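Local structure of thymidylate synthase thyX (Helicobacter pylori, 3N3Y) at residues G71-R74 and G75-Q78; T96-E99 and L100-V103; F106-N110 and E111-E115; V124-E127 and K128-A131; L194-A197 and L198-L202. The protein probably catalyses the reductive methylation of dUMP to dTMP, with methylenetetrahydrofolate as methyl donor and NADPH and FADH2 as reductant. All coordinates share one frame; numbering follows the deposited sequence.

Contact 1 of 5, residues G71-R74 and G75-Q78; sequences GLSR and GALQ. With UMP (2'-deoxyuridine 5'-monophosphate), chain G.
Arg74, Leu77 and Ala76 carry this contact, in which strand 64-73 leads directly into helix 74-80. Ser73 is the N-cap: its OG accepts from Ala76 N at 3.0 Å, and its carbonyl O takes Leu77 N at 3.0 Å, the first full turn of the helix. Serine suits the place because OG, turned between the backbone N and the carbonyl carbon (chi1 77°), reaches forward to the first turn; the same OG is hydrogen-bonded to Glu190. Arg74 O continues the series by accepting from Gln78 N.

The side chain of Arg74 leaves the helix on another course. Bent at chi2 (-96°) and chi3 (-63°), it brings the guanidinium edge-on to the phosphate of dUMP, whose phosphorus lies in the guanidinium plane. NH1 of Arg74 gives OP1 of the nucleotide a hydrogen bond of 2.6 Å, and NH2 of Arg74 adds a weak one to the same oxygen at 3.1 Å. Glu160 of the second subunit pairs with Arg74 NE, which should help fix the rotation of the group. Leu77 CD2 approaches the guanidinium obliquely and lies 4.0 Å from O3' of the nucleotide, an apolar neighbour for its sugar. Leu72 CD1 meets Ala76 CB at 3.7 Å, where a methyl group is small enough for close packing.

Through Leu72 and Ala76 this corner rests on helix 189-201, while backbone bonds from Gly71 and Leu72 to Thr164, a G1 beta bulge, join it to strand 163-171.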
loop_
_atom_site.group_PDB
_atom_site.type_symbol
_atom_site.label_atom_id
_atom_site.label_comp_id
_atom_site.label_asym_id
_atom_site.label_seq_id
_atom_site.Cartn_x
_atom_site.Cartn_y
_atom_site.Cartn_z
ATOM N N GLY A 71 10.098 19.467 -15.740
ATOM C CA GLY A 71 9.395 20.732 -15.857
ATOM C C GLY A 71 8.012 20.772 -15.236
ATOM O O GLY A 71 7.173 21.564 -15.632
ATOM N N LEU A 72 7.769 19.910 -14.260
ATOM C CA LEU A 72 6.524 19.934 -13.519
ATOM C C LEU A 72 6.705 20.932 -12.363
ATOM O O LEU A 72 7.796 21.028 -11.779
ATOM C CB LEU A 72 6.219 18.523 -12.989
ATOM C CG LEU A 72 4.849 18.305 -12.351
ATOM C CD1 LEU A 72 3.773 18.267 -13.420
ATOM C CD2 LEU A 72 4.822 17.052 -11.476
ATOM N N SER A 73 5.670 21.695 -12.042
ATOM C CA SER A 73 5.773 22.649 -10.947
ATOM C C SER A 73 5.735 21.915 -9.604
ATOM O O SER A 73 5.227 20.792 -9.520
ATOM C CB SER A 73 4.643 23.683 -11.015
ATOM O OG SER A 73 3.409 23.167 -10.557
ATOM N N ARG A 74 6.273 22.550 -8.564
ATOM C CA ARG A 74 6.195 22.007 -7.207
ATOM C C ARG A 74 4.742 21.893 -6.765
ATOM O O ARG A 74 4.379 20.959 -6.033
ATOM C CB ARG A 74 6.948 22.886 -6.203
ATOM C CG ARG A 74 8.404 23.133 -6.532
ATOM C CD ARG A 74 9.333 22.183 -5.821
ATOM N NE ARG A 74 9.265 22.332 -4.370
ATOM C CZ ARG A 74 9.873 21.511 -3.515
ATOM N NH1 ARG A 74 10.591 20.483 -3.971
ATOM N NH2 ARG A 74 9.751 21.701 -2.201
ATOM N N GLY A 75 3.923 22.860 -7.187
ATOM C CA GLY A 75 2.507 22.842 -6.884
ATOM C C GLY A 75 1.848 21.576 -7.403
ATOM O O GLY A 75 1.038 20.957 -6.705
ATOM N N ALA A 76 2.203 21.176 -8.622
ATOM C CA ALA A 76 1.649 19.947 -9.210
ATOM C C ALA A 76 2.259 18.702 -8.568
ATOM O O ALA A 76 1.606 17.665 -8.463
ATOM C CB ALA A 76 1.856 19.919 -10.722
ATOM N N LEU A 77 3.518 18.807 -8.151
ATOM C CA LEU A 77 4.155 17.739 -7.391
ATOM C C LEU A 77 3.364 17.443 -6.106
ATOM O O LEU A 77 3.229 16.298 -5.716
ATOM C CB LEU A 77 5.596 18.118 -7.043
ATOM C CG LEU A 77 6.343 17.118 -6.161
ATOM C CD1 LEU A 77 6.531 15.803 -6.941
ATOM C CD2 LEU A 77 7.682 17.676 -5.682
ATOM N N GLN A 78 2.850 18.485 -5.455
ATOM C CA GLN A 78 2.039 18.310 -4.242
ATOM C C GLN A 78 0.892 17.351 -4.512
ATOM O O GLN A 78 0.585 16.496 -3.685
ATOM C CB GLN A 78 1.446 19.650 -3.759
ATOM C CG GLN A 78 2.409 20.651 -3.136
ATOM C CD GLN A 78 2.601 20.423 -1.639
ATOM O OE1 GLN A 78 2.283 19.351 -1.105
ATOM N NE2 GLN A 78 3.115 21.430 -0.958
HETATM N N1 UMP G . 11.964 14.810 0.281
HETATM C C2 UMP G . 11.549 14.489 1.557
HETATM N N3 UMP G . 12.364 14.807 2.629
HETATM C C4 UMP G . 13.576 15.447 2.415
HETATM C C5 UMP G . 13.993 15.770 1.122
HETATM C C6 UMP G . 13.164 15.444 0.060
HETATM O O2 UMP G . 10.463 13.924 1.728
HETATM O O4 UMP G . 14.281 15.732 3.375
HETATM C "C1'" UMP G . 11.076 14.494 -0.840
HETATM C "C2'" UMP G . 9.922 15.494 -0.795
HETATM C "C3'" UMP G . 9.752 15.912 -2.243
HETATM C "C4'" UMP G . 11.126 15.693 -2.858
HETATM O "O3'" UMP G . 8.829 15.052 -2.865
HETATM O "O4'" UMP G . 11.742 14.693 -2.069
HETATM C "C5'" UMP G . 11.986 16.964 -2.820
HETATM O "O5'" UMP G . 11.808 17.592 -1.568
HETATM P P UMP G . 12.605 18.891 -1.060
HETATM O OP1 UMP G . 12.275 19.977 -2.035
HETATM O OP2 UMP G . 14.088 18.609 -0.957
HETATM O OP3 UMP G . 12.137 19.249 0.312
#

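Contact 2 of 5, residues T96-E99 and L100-V103; sequences TLRE and LKEV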
loop_
_atom_site.group_PDB
_atom_site.type_symbol
_atom_site.label_atom_id
_atom_site.label_comp_id
_atom_site.label_asym_id
_atom_site.label_seq_id
_atom_site.Cartn_x
_atom_site.Cartn_y
_atom_site.Cartn_z
ATOM N N THR A 96 19.764 21.078 -4.235
ATOM C CA THR A 96 20.027 21.539 -5.592
ATOM C C THR A 96 19.785 23.039 -5.807
ATOM O O THR A 96 19.991 23.545 -6.914
ATOM C CB THR A 96 19.148 20.801 -6.606
ATOM O OG1 THR A 96 17.780 21.078 -6.302
ATOM C CG2 THR A 96 19.397 19.287 -6.570
ATOM N N LEU A 97 19.321 23.738 -4.773
ATOM C CA LEU A 97 18.938 25.151 -4.918
ATOM C C LEU A 97 20.100 26.051 -5.327
ATOM O O LEU A 97 19.896 27.094 -5.939
ATOM C CB LEU A 97 18.270 25.688 -3.643
ATOM C CG LEU A 97 16.735 25.657 -3.676
ATOM C CD1 LEU A 97 16.115 26.370 -2.461
ATOM C CD2 LEU A 97 16.204 26.258 -4.981
ATOM N N ARG A 98 21.317 25.642 -4.988
ATOM C CA ARG A 98 22.521 26.389 -5.349
ATOM C C ARG A 98 22.684 26.589 -6.871
ATOM O O ARG A 98 23.493 27.409 -7.326
ATOM C CB ARG A 98 23.743 25.696 -4.757
ATOM C CG ARG A 98 24.290 26.341 -3.493
ATOM C CD ARG A 98 25.630 26.964 -3.842
ATOM N NE ARG A 98 26.270 26.206 -4.926
ATOM C CZ ARG A 98 27.154 26.705 -5.791
ATOM N NH1 ARG A 98 27.523 27.979 -5.710
ATOM N NH2 ARG A 98 27.667 25.926 -6.741
ATOM N N GLU A 99 21.905 25.846 -7.653
ATOM C CA GLU A 99 21.829 26.077 -9.093
ATOM C C GLU A 99 21.528 27.547 -9.441
ATOM O O GLU A 99 21.847 28.007 -10.545
ATOM C CB GLU A 99 20.769 25.163 -9.721
ATOM C CG GLU A 99 19.319 25.525 -9.356
ATOM C CD GLU A 99 18.327 24.428 -9.737
ATOM O OE1 GLU A 99 18.747 23.461 -10.416
ATOM O OE2 GLU A 99 17.130 24.532 -9.365
ATOM N N LEU A 100 20.901 28.268 -8.511
ATOM C CA LEU A 100 20.518 29.677 -8.717
ATOM C C LEU A 100 21.654 30.657 -8.407
ATOM O O LEU A 100 21.641 31.804 -8.850
ATOM C CB LEU A 100 19.306 30.054 -7.852
ATOM C CG LEU A 100 17.912 29.553 -8.226
ATOM C CD1 LEU A 100 16.862 30.149 -7.290
ATOM C CD2 LEU A 100 17.585 29.893 -9.675
ATOM N N LYS A 101 22.616 30.200 -7.620
ATOM C CA LYS A 101 23.761 31.007 -7.237
ATOM C C LYS A 101 24.453 31.561 -8.476
ATOM O O LYS A 101 25.002 32.662 -8.463
ATOM C CB LYS A 101 24.739 30.142 -6.444
ATOM C CG LYS A 101 25.990 30.856 -5.993
ATOM C CD LYS A 101 25.780 31.533 -4.661
ATOM C CE LYS A 101 27.114 32.005 -4.111
ATOM N NZ LYS A 101 28.092 30.880 -4.103
ATOM N N GLU A 102 24.388 30.797 -9.558
ATOM C CA GLU A 102 25.210 31.053 -10.729
ATOM C C GLU A 102 24.563 31.918 -11.811
ATOM O O GLU A 102 25.210 32.249 -12.798
ATOM C CB GLU A 102 25.668 29.714 -11.325
ATOM C CG GLU A 102 26.729 28.989 -10.476
ATOM C CD GLU A 102 26.293 27.603 -9.975
ATOM O OE1 GLU A 102 25.912 26.744 -10.807
ATOM O OE2 GLU A 102 26.357 27.369 -8.744
ATOM N N VAL A 103 23.300 32.296 -11.641
ATOM C CA VAL A 103 22.592 33.005 -12.713
ATOM C C VAL A 103 22.422 34.507 -12.470
ATOM O O VAL A 103 22.449 34.966 -11.322
ATOM C CB VAL A 103 21.210 32.383 -12.983
ATOM C CG1 VAL A 103 21.296 30.854 -12.938
ATOM C CG2 VAL A 103 20.198 32.898 -11.980
#
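Bends at chi2 (-111°) and chi3 bring the end of the Arg98 side chain round to the residues that follow it, and a bend at chi2 in Glu102 (119°) brings its carboxylate to meet the guanidinium. The backbone beneath is a short 3-10 turn, leading into a type I beta turn from Leu100 to Val103. Its signature is bonding three residues apart: Leu100 N donates to Leu97 O at 3.0 Å, and Lys101 N to Arg98 O at 2.9 Å.

Arg98 and Glu102 form a salt bridge across these turns. The two side chains meet at about a right angle, with OE2 of Glu102 over one face of the guanidinium, 2.8 Å from NH2 of Arg98. It is not a coplanar, two-pronged pair, since the guanidinium and carboxylate planes are 44° apart. Lys101 sends its aliphatic part past the same group, CG lying 3.3 Å from Arg98 NH1. Long, flexible charged chains suit this outer side of the loop.

The inner side differs. Leu100 is buried against Leu137, Leu140 and Leu144 of helix 127-145, a place for a bulky apolar residue. Glu99, whose chain is extended beyond CG, has its carboxylate held by Tyr162 and Lys91, a hydroxyl and an amine that suit an acidic group. Like charges also come close at the surface, where Lys101 NZ sits at the edge of the guanidinium, in its plane, 3.4 Å from NH1 of Arg98.

Contact 3 of 5, residues F106-N110 and E111-E115; sequences FLPLN and ETNLE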
loop_
_atom_site.group_PDB
_atom_site.type_symbol
_atom_site.label_atom_id
_atom_site.label_comp_id
_atom_site.label_asym_id
_atom_site.label_seq_id
_atom_site.Cartn_x
_atom_site.Cartn_y
_atom_site.Cartn_z
ATOM N N PHE A 106 16.934 38.502 -12.737
ATOM C CA PHE A 106 15.802 38.444 -13.667
ATOM C C PHE A 106 15.054 39.785 -13.736
ATOM O O PHE A 106 14.051 39.910 -14.441
ATOM C CB PHE A 106 14.843 37.313 -13.281
ATOM C CG PHE A 106 15.483 35.945 -13.269
ATOM C CD1 PHE A 106 15.663 35.238 -14.449
ATOM C CD2 PHE A 106 15.908 35.370 -12.078
ATOM C CE1 PHE A 106 16.256 33.986 -14.445
ATOM C CE2 PHE A 106 16.503 34.120 -12.069
ATOM C CZ PHE A 106 16.676 33.429 -13.258
ATOM N N LEU A 107 15.537 40.775 -12.984
ATOM C CA LEU A 107 14.998 42.134 -13.039
ATOM C C LEU A 107 15.916 43.023 -13.882
ATOM O O LEU A 107 17.133 42.867 -13.851
ATOM C CB LEU A 107 14.854 42.720 -11.635
ATOM C CG LEU A 107 14.018 41.888 -10.663
ATOM C CD1 LEU A 107 13.961 42.541 -9.274
ATOM C CD2 LEU A 107 12.619 41.659 -11.219
ATOM N N PRO A 108 15.329 43.956 -14.640
ATOM C CA PRO A 108 13.892 44.221 -14.627
ATOM C C PRO A 108 13.138 43.207 -15.464
ATOM O O PRO A 108 13.717 42.561 -16.339
ATOM C CB PRO A 108 13.799 45.601 -15.275
ATOM C CG PRO A 108 14.915 45.597 -16.267
ATOM C CD PRO A 108 16.030 44.783 -15.642
ATOM N N LEU A 109 11.853 43.059 -15.179
ATOM C CA LEU A 109 10.995 42.216 -15.987
ATOM C C LEU A 109 11.010 42.772 -17.390
ATOM O O LEU A 109 10.918 43.986 -17.588
ATOM C CB LEU A 109 9.565 42.227 -15.444
ATOM C CG LEU A 109 9.396 41.736 -14.001
ATOM C CD1 LEU A 109 7.927 41.582 -13.641
ATOM C CD2 LEU A 109 10.140 40.423 -13.792
ATOM N N ASN A 110 11.166 41.885 -18.357
ATOM C CA ASN A 110 11.075 42.236 -19.759
ATOM C C ASN A 110 11.149 40.934 -20.525
ATOM O O ASN A 110 11.467 39.894 -19.940
ATOM C CB ASN A 110 12.186 43.212 -20.171
ATOM C CG ASN A 110 13.574 42.640 -19.962
ATOM O OD1 ASN A 110 13.775 41.432 -20.030
ATOM N ND2 ASN A 110 14.539 43.511 -19.710
ATOM N N GLU A 111 10.855 40.981 -21.820
ATOM C CA GLU A 111 10.695 39.771 -22.617
ATOM C C GLU A 111 11.839 38.764 -22.481
ATOM O O GLU A 111 11.601 37.557 -22.367
ATOM C CB GLU A 111 10.483 40.128 -24.081
ATOM C CG GLU A 111 9.184 40.854 -24.350
ATOM C CD GLU A 111 9.082 41.315 -25.794
ATOM O OE1 GLU A 111 9.068 42.549 -26.030
ATOM O OE2 GLU A 111 9.038 40.440 -26.692
ATOM N N THR A 112 13.068 39.263 -22.494
ATOM C CA THR A 112 14.245 38.416 -22.378
ATOM C C THR A 112 14.351 37.759 -21.001
ATOM O O THR A 112 14.614 36.567 -20.895
ATOM C CB THR A 112 15.530 39.225 -22.584
ATOM O OG1 THR A 112 15.401 40.064 -23.739
ATOM C CG2 THR A 112 16.718 38.290 -22.745
ATOM N N ASN A 113 14.188 38.549 -19.947
ATOM C CA ASN A 113 14.276 38.022 -18.589
ATOM C C ASN A 113 13.114 37.093 -18.257
ATOM O O ASN A 113 13.272 36.152 -17.498
ATOM C CB ASN A 113 14.365 39.153 -17.566
ATOM C CG ASN A 113 15.727 39.805 -17.547
ATOM O OD1 ASN A 113 15.879 40.945 -17.101
ATOM N ND2 ASN A 113 16.730 39.084 -18.031
ATOM N N LEU A 114 11.953 37.363 -18.840
ATOM C CA LEU A 114 10.791 36.509 -18.658
ATOM C C LEU A 114 11.051 35.161 -19.323
ATOM O O LEU A 114 10.673 34.123 -18.793
ATOM C CB LEU A 114 9.548 37.165 -19.243
ATOM C CG LEU A 114 8.291 37.484 -18.415
ATOM C CD1 LEU A 114 8.576 37.835 -16.967
ATOM C CD2 LEU A 114 7.480 38.612 -19.087
ATOM N N GLU A 115 11.713 35.173 -20.477
ATOM C CA GLU A 115 12.050 33.925 -21.137
ATOM C C GLU A 115 13.080 33.175 -20.310
ATOM O O GLU A 115 12.941 31.978 -20.083
ATOM C CB GLU A 115 12.567 34.150 -22.559
ATOM C CG GLU A 115 12.968 32.849 -23.294
ATOM C CD GLU A 115 11.781 31.897 -23.557
ATOM O OE1 GLU A 115 10.631 32.384 -23.706
ATOM O OE2 GLU A 115 12.003 30.658 -23.620
#
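Asn110 caps helix 111-117 with its own side chain. Its CG stands between the backbone N and the carbonyl carbon (chi1 60°), which turns the amide over the first helical turn and lets OD1 accept from Asn113 N at 2.9 Å. The bond is nearly straight, with an N-H...acceptor angle of 169°, and comes almost head-on to the amide C=O. Asparagine suits an N-cap because its short side chain presents a carbonyl oxygen at just this reach. The main-chain O of Asn110 meanwhile takes Leu114 N at 2.8 Å.

Asn113 turns its side chain back toward the loop, with CG anti to the carbonyl carbon (chi1 -75°). Its CB lies 3.2 Å from Phe106 O, where the loop passes the first turn, and its amide plane is inclined only slightly to that of Asn110. A cis peptide bond before Pro108 probably helps the chain to double back here. Leu109 CD2 makes a loose apolar contact with Leu114 CD1 at 4.4 Å.

The turn is packed against helix 127-145: Phe106 lies on Val134 and Leu137, and Leu109 also meets Val134. Phe106 also touches Arg116 and Ala117 of helix 111-117.

Contact 4 of 5, residues V124-E127 and K128-A131; sequences VDNE and KVNA
One side-chain oxygen, Asn126 OD1, receives two backbone N-H groups at the start of helix 127-145. Val129 N makes the straighter bond, 3.0 Å to OD1 of Asn126 with an N-H...acceptor angle of 166°, and Lys128 N adds a weak one of 2.9 Å to the same atom. The side chain gets there with CG anti to the backbone N (chi1 -176°), lying across the branched Val129 at about a right angle; Val129 CG2 is 3.8 Å from CG of Asn126.

This is a helix N-cap whose residue also ends an inverse gamma turn centred on Asp125. Asparagine fits because its amide oxygen can answer N-H groups of the first turn, which have no helical carbonyl before them. Main-chain bonding then begins with a weak link from Asn130 N to Asn126 O and continues with Ala131 N to Glu127 O at 3.1 Å.

Asn130 turns back toward Val124, its CG 3.6 Å from Val124 O. Beside it Val124 CG2 touches Val129 CG1 at 4.0 Å, a small apolar patch across the cap. The second subunit covers this side: its Tyr156 packs on Val124, and its Ile149 on both Asn126 and Val129.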
loop_
_atom_site.group_PDB
_atom_site.type_symbol
_atom_site.label_atom_id
_atom_site.label_comp_id
_atom_site.label_asym_id
_atom_site.label_seq_id
_atom_site.Cartn_x
_atom_site.Cartn_y
_atom_site.Cartn_z
ATOM N N VAL A 124 1.784 30.037 -16.224
ATOM C CA VAL A 124 0.393 29.718 -16.515
ATOM C C VAL A 124 -0.190 30.776 -17.446
ATOM O O VAL A 124 0.508 31.713 -17.848
ATOM C CB VAL A 124 -0.455 29.642 -15.239
ATOM C CG1 VAL A 124 0.012 28.493 -14.385
ATOM C CG2 VAL A 124 -0.409 30.972 -14.483
ATOM N N ASP A 125 -1.456 30.651 -17.803
ATOM C CA ASP A 125 -2.057 31.608 -18.703
ATOM C C ASP A 125 -2.638 32.827 -18.017
ATOM O O ASP A 125 -3.820 33.076 -18.058
ATOM C CB ASP A 125 -3.097 30.920 -19.565
ATOM C CG ASP A 125 -3.631 31.802 -20.675
ATOM O OD1 ASP A 125 -2.884 32.527 -21.340
ATOM O OD2 ASP A 125 -4.835 31.753 -20.889
ATOM N N ASN A 126 -1.774 33.555 -17.349
ATOM C CA ASN A 126 -2.020 34.866 -16.865
ATOM C C ASN A 126 -0.695 35.550 -16.725
ATOM O O ASN A 126 0.159 35.080 -16.048
ATOM C CB ASN A 126 -2.682 34.765 -15.524
ATOM C CG ASN A 126 -3.055 36.068 -14.979
ATOM O OD1 ASN A 126 -2.237 36.798 -14.513
ATOM N ND2 ASN A 126 -4.305 36.365 -15.021
ATOM N N GLU A 127 -0.543 36.696 -17.332
ATOM C CA GLU A 127 0.702 37.427 -17.282
ATOM C C GLU A 127 1.102 37.941 -15.916
ATOM O O GLU A 127 2.255 38.037 -15.611
ATOM C CB GLU A 127 0.720 38.535 -18.320
ATOM C CG GLU A 127 1.524 38.183 -19.536
ATOM C CD GLU A 127 1.285 39.101 -20.695
ATOM O OE1 GLU A 127 1.043 40.289 -20.479
ATOM O OE2 GLU A 127 1.343 38.635 -21.835
ATOM N N LYS A 128 0.116 38.340 -15.149
ATOM C CA LYS A 128 0.332 38.919 -13.832
ATOM C C LYS A 128 0.878 37.872 -12.874
ATOM O O LYS A 128 1.857 38.119 -12.159
ATOM C CB LYS A 128 -0.958 39.499 -13.261
ATOM C CG LYS A 128 -1.523 40.658 -14.055
ATOM C CD LYS A 128 -2.934 40.994 -13.568
ATOM C CE LYS A 128 -3.494 42.221 -14.277
ATOM N NZ LYS A 128 -2.608 43.396 -14.038
ATOM N N VAL A 129 0.236 36.708 -12.852
ATOM C CA VAL A 129 0.685 35.620 -11.986
ATOM C C VAL A 129 2.136 35.280 -12.310
ATOM O O VAL A 129 2.956 35.159 -11.421
ATOM C CB VAL A 129 -0.198 34.365 -12.122
ATOM C CG1 VAL A 129 0.320 33.257 -11.229
ATOM C CG2 VAL A 129 -1.637 34.698 -11.777
ATOM N N ASN A 130 2.450 35.169 -13.594
ATOM C CA ASN A 130 3.794 34.821 -14.014
ATOM C C ASN A 130 4.824 35.859 -13.563
ATOM O O ASN A 130 5.947 35.513 -13.142
ATOM C CB ASN A 130 3.848 34.634 -15.527
ATOM C CG ASN A 130 3.032 33.439 -16.003
ATOM O OD1 ASN A 130 2.691 33.342 -17.183
ATOM N ND2 ASN A 130 2.720 32.528 -15.094
ATOM N N ALA A 131 4.435 37.129 -13.635
ATOM C CA ALA A 131 5.296 38.210 -13.164
ATOM C C ALA A 131 5.600 38.051 -11.678
ATOM O O ALA A 131 6.756 38.181 -11.254
ATOM C CB ALA A 131 4.674 39.614 -13.464
#

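Contact 5 of 5, residues L194-A197 and L198-L202; sequences LAKA and LFDAL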
loop_
_atom_site.group_PDB
_atom_site.type_symbol
_atom_site.label_atom_id
_atom_site.label_comp_id
_atom_site.label_asym_id
_atom_site.label_seq_id
_atom_site.Cartn_x
_atom_site.Cartn_y
_atom_site.Cartn_z
ATOM N N LEU A 194 -0.446 16.833 -17.454
ATOM C CA LEU A 194 0.446 15.749 -17.059
ATOM C C LEU A 194 -0.171 14.408 -17.431
ATOM O O LEU A 194 0.524 13.521 -17.925
ATOM C CB LEU A 194 0.765 15.782 -15.564
ATOM C CG LEU A 194 1.556 14.566 -15.064
ATOM C CD1 LEU A 194 2.856 14.363 -15.841
ATOM C CD2 LEU A 194 1.841 14.720 -13.600
ATOM N N ALA A 195 -1.474 14.270 -17.195
ATOM C CA ALA A 195 -2.164 13.046 -17.550
ATOM C C ALA A 195 -2.010 12.795 -19.056
ATOM O O ALA A 195 -1.606 11.707 -19.481
ATOM C CB ALA A 195 -3.644 13.101 -17.128
ATOM N N LYS A 196 -2.282 13.817 -19.857
ATOM C CA LYS A 196 -2.171 13.680 -21.299
ATOM C C LYS A 196 -0.739 13.353 -21.692
ATOM O O LYS A 196 -0.495 12.470 -22.509
ATOM C CB LYS A 196 -2.623 14.958 -22.002
ATOM C CG LYS A 196 -2.345 14.946 -23.494
ATOM C CD LYS A 196 -2.444 16.341 -24.092
ATOM C CE LYS A 196 -2.296 16.311 -25.613
ATOM N NZ LYS A 196 -3.369 15.490 -26.254
ATOM N N ALA A 197 0.217 14.068 -21.114
ATOM C CA ALA A 197 1.615 13.814 -21.431
ATOM C C ALA A 197 2.070 12.379 -21.072
ATOM O O ALA A 197 2.941 11.810 -21.738
ATOM C CB ALA A 197 2.503 14.859 -20.767
ATOM N N LEU A 198 1.483 11.798 -20.024
ATOM C CA LEU A 198 1.855 10.445 -19.593
ATOM C C LEU A 198 1.264 9.420 -20.562
ATOM O O LEU A 198 1.924 8.467 -20.941
ATOM C CB LEU A 198 1.376 10.141 -18.159
ATOM C CG LEU A 198 2.066 10.723 -16.904
ATOM C CD1 LEU A 198 1.167 10.575 -15.663
ATOM C CD2 LEU A 198 3.448 10.092 -16.640
ATOM N N PHE A 199 0.009 9.625 -20.935
ATOM C CA PHE A 199 -0.627 8.800 -21.939
ATOM C C PHE A 199 0.205 8.793 -23.208
ATOM O O PHE A 199 0.517 7.735 -23.756
ATOM C CB PHE A 199 -2.004 9.334 -22.276
ATOM C CG PHE A 199 -2.689 8.559 -23.348
ATOM C CD1 PHE A 199 -3.292 7.337 -23.059
ATOM C CD2 PHE A 199 -2.729 9.034 -24.649
ATOM C CE1 PHE A 199 -3.935 6.599 -24.051
ATOM C CE2 PHE A 199 -3.375 8.308 -25.653
ATOM C CZ PHE A 199 -3.976 7.087 -25.354
ATOM N N ASP A 200 0.580 9.979 -23.670
ATOM C CA ASP A 200 1.307 10.071 -24.925
ATOM C C ASP A 200 2.697 9.441 -24.856
ATOM O O ASP A 200 3.247 9.062 -25.897
ATOM C CB ASP A 200 1.391 11.520 -25.417
ATOM C CG ASP A 200 0.021 12.116 -25.716
ATOM O OD1 ASP A 200 -0.973 11.350 -25.761
ATOM O OD2 ASP A 200 -0.059 13.354 -25.908
ATOM N N ALA A 201 3.267 9.331 -23.651
ATOM C CA ALA A 201 4.597 8.718 -23.501
ATOM C C ALA A 201 4.539 7.190 -23.557
ATOM O O ALA A 201 5.553 6.527 -23.752
ATOM C CB ALA A 201 5.283 9.174 -22.213
ATOM N N LEU A 202 3.351 6.632 -23.369
ATOM C CA LEU A 202 3.207 5.179 -23.374
ATOM C C LEU A 202 3.552 4.616 -24.750
ATOM O O LEU A 202 3.348 5.290 -25.765
ATOM C CB LEU A 202 1.785 4.778 -22.993
ATOM C CG LEU A 202 1.341 5.043 -21.555
ATOM C CD1 LEU A 202 -0.158 4.803 -21.417
ATOM C CD2 LEU A 202 2.135 4.169 -20.582
#
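This is a contact within the C-terminal part of helix 189-201 and the residue after it, packed against the antiparallel sheet of the subunit. Leu198 N is shared, donating to Leu194 O at 2.9 Å and weakly to Ala195 O at 3.1 Å. Phe199 N donates to Ala195 O at 3.0 Å (173°), and Asp200 N to Lys196 O at 3.0 Å. Ala201 N makes a weak bond to Ala197 O, and Leu202 N reaches Phe199 O at 3.1 Å.

The residues divide by side. Leu194 and Leu198 sit one turn apart on the buried side, where CD1 of Leu194 lies 3.9 Å from CG of Leu198. Leu194 has CG anti to the backbone N (chi1 173°), whereas Leu198 has it anti to the carbonyl carbon (chi1 -75°), so that the two branched ends cross at a slant. Both rest on Val11 of strand 10-16; Leu194 also meets Leu72, and Leu198 meets Phe67, of strand 64-73. Alanines at 197 and 201 let the helix come close to that same Val11, and Ala195 lies on Leu179 of helix 172-182.

Lys196 and Asp200 lie on the exposed side. Lys196, extended as far as its bend at chi4, passes the carboxylate of Asp200, its CG 3.7 Å from OD2 of Asp200. The charges themselves form a long salt bridge, with NZ of Lys196 4.0 Å from OD2 of Asp200.

Contact 1 is the part of the set that binds the nucleotide, through the phosphate grip of Arg74. Contact 5 packs against it: Leu72 CD1 lies 4.0 Å from Leu194 CD2, although the two centres are 16 Å apart. Contact 2 also lies near this pocket, with the side chain of Leu97 about 7 Å from a bound dUMP. Contacts 3 and 4, like contact 1 helix starts, touch through Leu109 CD1 and Ala131 CB at 3.8 Å; contact 3 is away from the ligand sites. Contacts 1 and 4 do not touch, their nearest atoms being about 7 Å apart, yet both meet the second subunit.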